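Local coordinates for Rod shape-determining protein (MreC) (Helicobacter pylori, PDB 5LP5) that forms a complex with the penicillin-binding protein PBP2 in the cell wall synthesis machinery and probably acts as a scaffold for shape maintenance in Helicobacter pylori, at residues Thr94-Phe99 against Asn115-Leu120; Tyr126-His131 against Arg239-Ser244. All coordinates share one frame; numbering follows the deposited sequence.

Contact 1 of 2, residues Thr94-Phe99 against Asn115-Leu120; sequences TYTPTF and NPIVNL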
# COMPACT_ATOMS: atom_id res chain seq x y z
N THR C 94 -25.13 -0.87 -26.92
CA THR C 94 -26.47 -0.46 -27.35
C THR C 94 -27.16 0.32 -26.25
O THR C 94 -27.04 0.02 -25.06
CB THR C 94 -27.34 -1.69 -27.67
OG1 THR C 94 -26.72 -2.46 -28.69
CG2 THR C 94 -28.69 -1.30 -28.17
N TYR C 95 -27.93 1.32 -26.67
CA TYR C 95 -28.89 1.97 -25.80
C TYR C 95 -30.28 1.61 -26.30
O TYR C 95 -30.57 1.80 -27.47
CB TYR C 95 -28.68 3.47 -25.86
CG TYR C 95 -27.53 3.95 -25.03
CD1 TYR C 95 -27.63 3.96 -23.66
CD2 TYR C 95 -26.33 4.41 -25.59
CE1 TYR C 95 -26.58 4.40 -22.86
CE2 TYR C 95 -25.28 4.84 -24.81
CZ TYR C 95 -25.41 4.84 -23.44
OH TYR C 95 -24.40 5.28 -22.61
N THR C 96 -31.13 1.09 -25.41
CA THR C 96 -32.52 0.77 -25.77
C THR C 96 -33.43 1.46 -24.80
O THR C 96 -33.18 1.43 -23.61
CB THR C 96 -32.78 -0.74 -25.68
OG1 THR C 96 -31.70 -1.43 -26.30
CG2 THR C 96 -34.02 -1.11 -26.40
N PRO C 97 -34.50 2.09 -25.29
CA PRO C 97 -35.36 2.80 -24.37
C PRO C 97 -36.21 1.88 -23.51
O PRO C 97 -36.47 0.74 -23.87
CB PRO C 97 -36.21 3.67 -25.30
CG PRO C 97 -36.22 2.98 -26.61
CD PRO C 97 -34.90 2.29 -26.69
N THR C 98 -36.61 2.39 -22.35
CA THR C 98 -37.34 1.62 -21.36
C THR C 98 -38.07 2.64 -20.54
O THR C 98 -37.68 3.84 -20.55
CB THR C 98 -36.40 0.77 -20.44
OG1 THR C 98 -37.17 0.00 -19.49
CG2 THR C 98 -35.39 1.65 -19.69
N PHE C 99 -39.09 2.20 -19.82
CA PHE C 99 -39.75 3.12 -18.93
C PHE C 99 -40.28 2.42 -17.72
O PHE C 99 -40.50 1.22 -17.76
CB PHE C 99 -40.88 3.87 -19.66
CG PHE C 99 -41.91 2.97 -20.26
CD1 PHE C 99 -43.09 2.77 -19.58
CD2 PHE C 99 -41.71 2.30 -21.47
CE1 PHE C 99 -44.10 1.96 -20.10
CE2 PHE C 99 -42.70 1.47 -21.99
CZ PHE C 99 -43.90 1.32 -21.31
N ASN C 115 -40.71 -1.72 -17.78
CA ASN C 115 -41.42 -2.46 -18.79
C ASN C 115 -40.47 -3.44 -19.47
O ASN C 115 -39.37 -3.04 -19.88
CB ASN C 115 -41.97 -1.52 -19.82
CG ASN C 115 -43.10 -2.14 -20.60
OD1 ASN C 115 -44.00 -2.75 -20.00
ND2 ASN C 115 -43.06 -2.03 -21.93
N PRO C 116 -40.87 -4.72 -19.59
CA PRO C 116 -40.05 -5.75 -20.22
C PRO C 116 -39.43 -5.33 -21.53
O PRO C 116 -40.03 -4.57 -22.28
CB PRO C 116 -41.04 -6.89 -20.48
CG PRO C 116 -42.09 -6.72 -19.44
CD PRO C 116 -42.14 -5.27 -19.09
N ILE C 117 -38.23 -5.84 -21.81
CA ILE C 117 -37.53 -5.58 -23.06
C ILE C 117 -37.11 -6.91 -23.69
O ILE C 117 -36.53 -7.76 -23.04
CB ILE C 117 -36.28 -4.70 -22.84
CG1 ILE C 117 -36.68 -3.26 -22.50
CG2 ILE C 117 -35.35 -4.75 -24.06
CD1 ILE C 117 -35.50 -2.32 -22.36
N VAL C 118 -37.41 -7.05 -24.97
CA VAL C 118 -37.18 -8.28 -25.70
C VAL C 118 -35.73 -8.79 -25.57
O VAL C 118 -34.79 -8.02 -25.42
CB VAL C 118 -37.62 -8.10 -27.18
CG1 VAL C 118 -37.15 -9.23 -28.08
CG2 VAL C 118 -39.14 -7.97 -27.24
N ASN C 119 -35.61 -10.12 -25.61
CA ASN C 119 -34.39 -10.89 -25.26
C ASN C 119 -33.20 -10.15 -24.62
O ASN C 119 -32.20 -9.83 -25.25
CB ASN C 119 -33.95 -11.86 -26.39
CG ASN C 119 -34.10 -11.28 -27.78
OD1 ASN C 119 -33.74 -10.12 -28.03
ND2 ASN C 119 -34.63 -12.10 -28.71
N LEU C 120 -33.35 -9.92 -23.33
CA LEU C 120 -32.25 -9.59 -22.47
C LEU C 120 -31.79 -10.88 -21.83
O LEU C 120 -32.50 -11.88 -21.86
CB LEU C 120 -32.69 -8.63 -21.37
CG LEU C 120 -33.14 -7.25 -21.83
CD1 LEU C 120 -33.68 -6.43 -20.68
CD2 LEU C 120 -31.97 -6.51 -22.46

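Contact 2 of 2, residues Tyr126-His131 against Arg239-Ser244; sequences YGLVSH and RHVFLS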
# COMPACT_ATOMS: atom_id res chain seq x y z
N TYR C 126 -27.33 -4.39 -16.26
CA TYR C 126 -27.38 -3.33 -17.26
C TYR C 126 -27.31 -1.98 -16.60
O TYR C 126 -27.63 -1.85 -15.43
CB TYR C 126 -28.68 -3.44 -18.07
CG TYR C 126 -28.80 -4.72 -18.87
CD1 TYR C 126 -28.14 -4.88 -20.08
CD2 TYR C 126 -29.55 -5.79 -18.40
CE1 TYR C 126 -28.24 -6.06 -20.81
CE2 TYR C 126 -29.65 -6.97 -19.12
CZ TYR C 126 -29.00 -7.10 -20.33
OH TYR C 126 -29.07 -8.26 -21.06
N GLY C 127 -26.87 -0.97 -17.35
CA GLY C 127 -26.81 0.40 -16.84
C GLY C 127 -28.06 1.15 -17.25
O GLY C 127 -28.66 0.86 -18.28
N LEU C 128 -28.46 2.11 -16.42
CA LEU C 128 -29.58 3.02 -16.72
C LEU C 128 -29.09 4.46 -16.87
O LEU C 128 -28.35 4.97 -16.04
CB LEU C 128 -30.65 2.95 -15.63
CG LEU C 128 -31.46 1.63 -15.53
CD1 LEU C 128 -32.44 1.68 -14.37
CD2 LEU C 128 -32.19 1.39 -16.85
N VAL C 129 -29.53 5.10 -17.94
CA VAL C 129 -29.13 6.45 -18.30
C VAL C 129 -30.39 7.26 -18.57
O VAL C 129 -31.32 6.75 -19.18
CB VAL C 129 -28.27 6.42 -19.59
CG1 VAL C 129 -27.88 7.81 -20.05
CG2 VAL C 129 -27.01 5.62 -19.34
N SER C 130 -30.42 8.52 -18.11
CA SER C 130 -31.51 9.41 -18.46
C SER C 130 -31.05 10.64 -19.24
O SER C 130 -30.94 10.59 -20.47
CB SER C 130 -32.40 9.77 -17.29
OG SER C 130 -33.60 10.37 -17.76
N HIS C 131 -30.81 11.75 -18.57
CA HIS C 131 -30.53 12.97 -19.33
C HIS C 131 -29.04 13.06 -19.47
O HIS C 131 -28.39 13.89 -18.84
CB HIS C 131 -31.12 14.19 -18.63
CG HIS C 131 -32.61 14.30 -18.78
ND1 HIS C 131 -33.47 13.25 -18.53
CD2 HIS C 131 -33.39 15.35 -19.13
CE1 HIS C 131 -34.71 13.65 -18.75
NE2 HIS C 131 -34.69 14.92 -19.11
N ARG C 239 -38.17 9.70 -16.33
CA ARG C 239 -38.70 9.55 -17.69
C ARG C 239 -37.58 9.76 -18.70
O ARG C 239 -36.55 10.35 -18.39
CB ARG C 239 -39.87 10.49 -17.92
CG ARG C 239 -41.10 10.05 -17.12
CD ARG C 239 -42.35 10.87 -17.37
NE ARG C 239 -42.11 12.32 -17.37
CZ ARG C 239 -42.16 13.14 -16.31
NH1 ARG C 239 -42.43 12.67 -15.10
NH2 ARG C 239 -41.94 14.43 -16.48
N HIS C 240 -37.79 9.24 -19.90
CA HIS C 240 -36.80 9.28 -20.99
C HIS C 240 -35.56 8.44 -20.69
O HIS C 240 -34.44 8.92 -20.84
CB HIS C 240 -36.40 10.71 -21.32
CG HIS C 240 -37.53 11.57 -21.80
ND1 HIS C 240 -38.28 11.27 -22.91
CD2 HIS C 240 -38.01 12.75 -21.32
CE1 HIS C 240 -39.20 12.20 -23.09
NE2 HIS C 240 -39.06 13.11 -22.14
N VAL C 241 -35.79 7.18 -20.27
CA VAL C 241 -34.73 6.33 -19.75
C VAL C 241 -34.29 5.30 -20.76
O VAL C 241 -35.12 4.68 -21.42
CB VAL C 241 -35.17 5.61 -18.47
CG1 VAL C 241 -34.09 4.64 -17.98
CG2 VAL C 241 -35.52 6.61 -17.38
N PHE C 242 -32.97 5.13 -20.88
CA PHE C 242 -32.36 4.18 -21.80
C PHE C 242 -31.56 3.11 -21.05
O PHE C 242 -30.85 3.41 -20.10
CB PHE C 242 -31.42 4.93 -22.75
CG PHE C 242 -32.13 5.84 -23.71
CD1 PHE C 242 -32.53 5.39 -24.95
CD2 PHE C 242 -32.37 7.16 -23.39
CE1 PHE C 242 -33.17 6.22 -25.85
CE2 PHE C 242 -33.02 8.01 -24.28
CZ PHE C 242 -33.42 7.53 -25.51
N LEU C 243 -31.65 1.87 -21.51
CA LEU C 243 -30.91 0.76 -20.93
C LEU C 243 -29.59 0.58 -21.63
O LEU C 243 -29.53 0.54 -22.86
CB LEU C 243 -31.72 -0.53 -21.09
CG LEU C 243 -31.22 -1.77 -20.35
CD1 LEU C 243 -31.58 -1.73 -18.88
CD2 LEU C 243 -31.92 -2.99 -20.94
N SER C 244 -28.53 0.42 -20.86
CA SER C 244 -27.19 0.29 -21.44
C SER C 244 -26.73 -1.15 -21.54
O SER C 244 -26.42 -1.75 -20.53
CB SER C 244 -26.18 1.07 -20.61
OG SER C 244 -24.88 0.74 -21.05

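Contact 1 of 2, residues Thr94-Phe99 against Asn115-Leu120
Asn115 meets Phe99 twice, once through the backbone and once through the side chains. The main-chain bond runs from Asn115 N to Phe99 O at 2.9 Å and is nearly straight, with the donor reaching the oxygen almost in line with the C=O bond. It joins the last residue of 94-99 to the first residue of 115-120, where Phe99 CA and Asn115 CA are 5.8 Å apart, and from here the segments diverge. Off this bond, the side chains of Phe99 and Asn115 run side by side and point the same way. Asn115 CB lies over one face of the Phe99 ring, 3.9 Å from the ring centroid and shifted toward the rim, a CH-pi contact. The amide follows with Asn115 ND2 3.5 Å from Phe99 CZ, its plane turned 33° from that of the ring. The Phe99 side chain gets there because its CG sits between the backbone N and the carbonyl carbon (chi1 57°). Asn115 O comes near Thr98 OG1 as well, at 3.8 Å.

Beyond Pro116, Ile117 takes over as the apolar link. Its chain is extended at the second torsion (chi2 -176°), carrying Ile117 CD1 up to the strand, 3.5 Å from Pro97 O and 3.7 Å from Thr98 CB, and more loosely near the methyl of Thr96. The side chains of Ile117 and Thr98 cross at about a right angle, and the contact is made by CD1 of Ile117 against CB of Thr98. Leu120, farther along, turns to Leu243 and Tyr126 instead.

The loop 115-120, which follows strand 111-114 and leads into strand 125-129, thus lies at the surface along strand 93-103. On its other edge that strand is hydrogen-bonded to strand 241-246, whose Leu243 also touches Ile117.

Contact 2 of 2, residues Tyr126-His131 against Arg239-Ser244
With Leu128 CG placed beside the backbone N (chi1 -68°) and Leu243 CG opposite its own N and beside the carbonyl carbon (chi1 -171°), the two leucines converge on one face of the sheet, Leu128 CD2 lying 3.8 Å from Leu243 CD1. Leu128 CD2 also reaches Val241 CG1 at 3.9 Å. Leu243 also packs against Tyr126: Leu243 CD1 is 3.5 Å from Tyr126 CB, while CD2 sits over one face of the ring near its rim, and Ser244 O lies at the ring edge, in its plane. The phenol OH is held elsewhere, by Glu121 N.

The two backbones pair as antiparallel strands. Val129 and Phe242 form a hydrogen-bonded pair, Val129 N to Phe242 O at 3.0 Å and Phe242 N to Val129 O at 2.9 Å. Leu128 and Leu243 are a non-hydrogen-bonded pair. Gly127 and Ser244 are again hydrogen-bonded, although the bond from Gly127 N is weak.

Past the strand end, Ser130 OG bonds to Leu237 O and accepts His131 ND1 at 3.0 Å, a donor lying in the imidazole plane, which would favour this turn of the ring; Arg239 O approaches the edge of that ring.

This antiparallel ladder of strands 125-129 and 241-246 belongs to the first of two six-stranded beta-barrels, a pair consistent with the MreC core's kinship to the double-barrel PA peptidases.

Along the chain contact 1 is complete before the first segment of contact 2 begins, and their centres lie about 10 Å apart, on the same side of the chain's centre. Strands 93-103 and 241-246 are neighbours in one barrel, and here the contacts meet: Thr96 O is 2.6 Å from Leu243 N and Thr98 N is 2.9 Å from Val241 O, both probable hydrogen bonds. Paired with 125-129 in contact 2 and with 93-103 here, strand 241-246 lies between the two. Contact 1 sits at the surface, whereas contact 2 is largely buried. Because strand 241-246 returns after the second barrel has been traversed, it closes the first barrel and ties both ends of the modelled chain together.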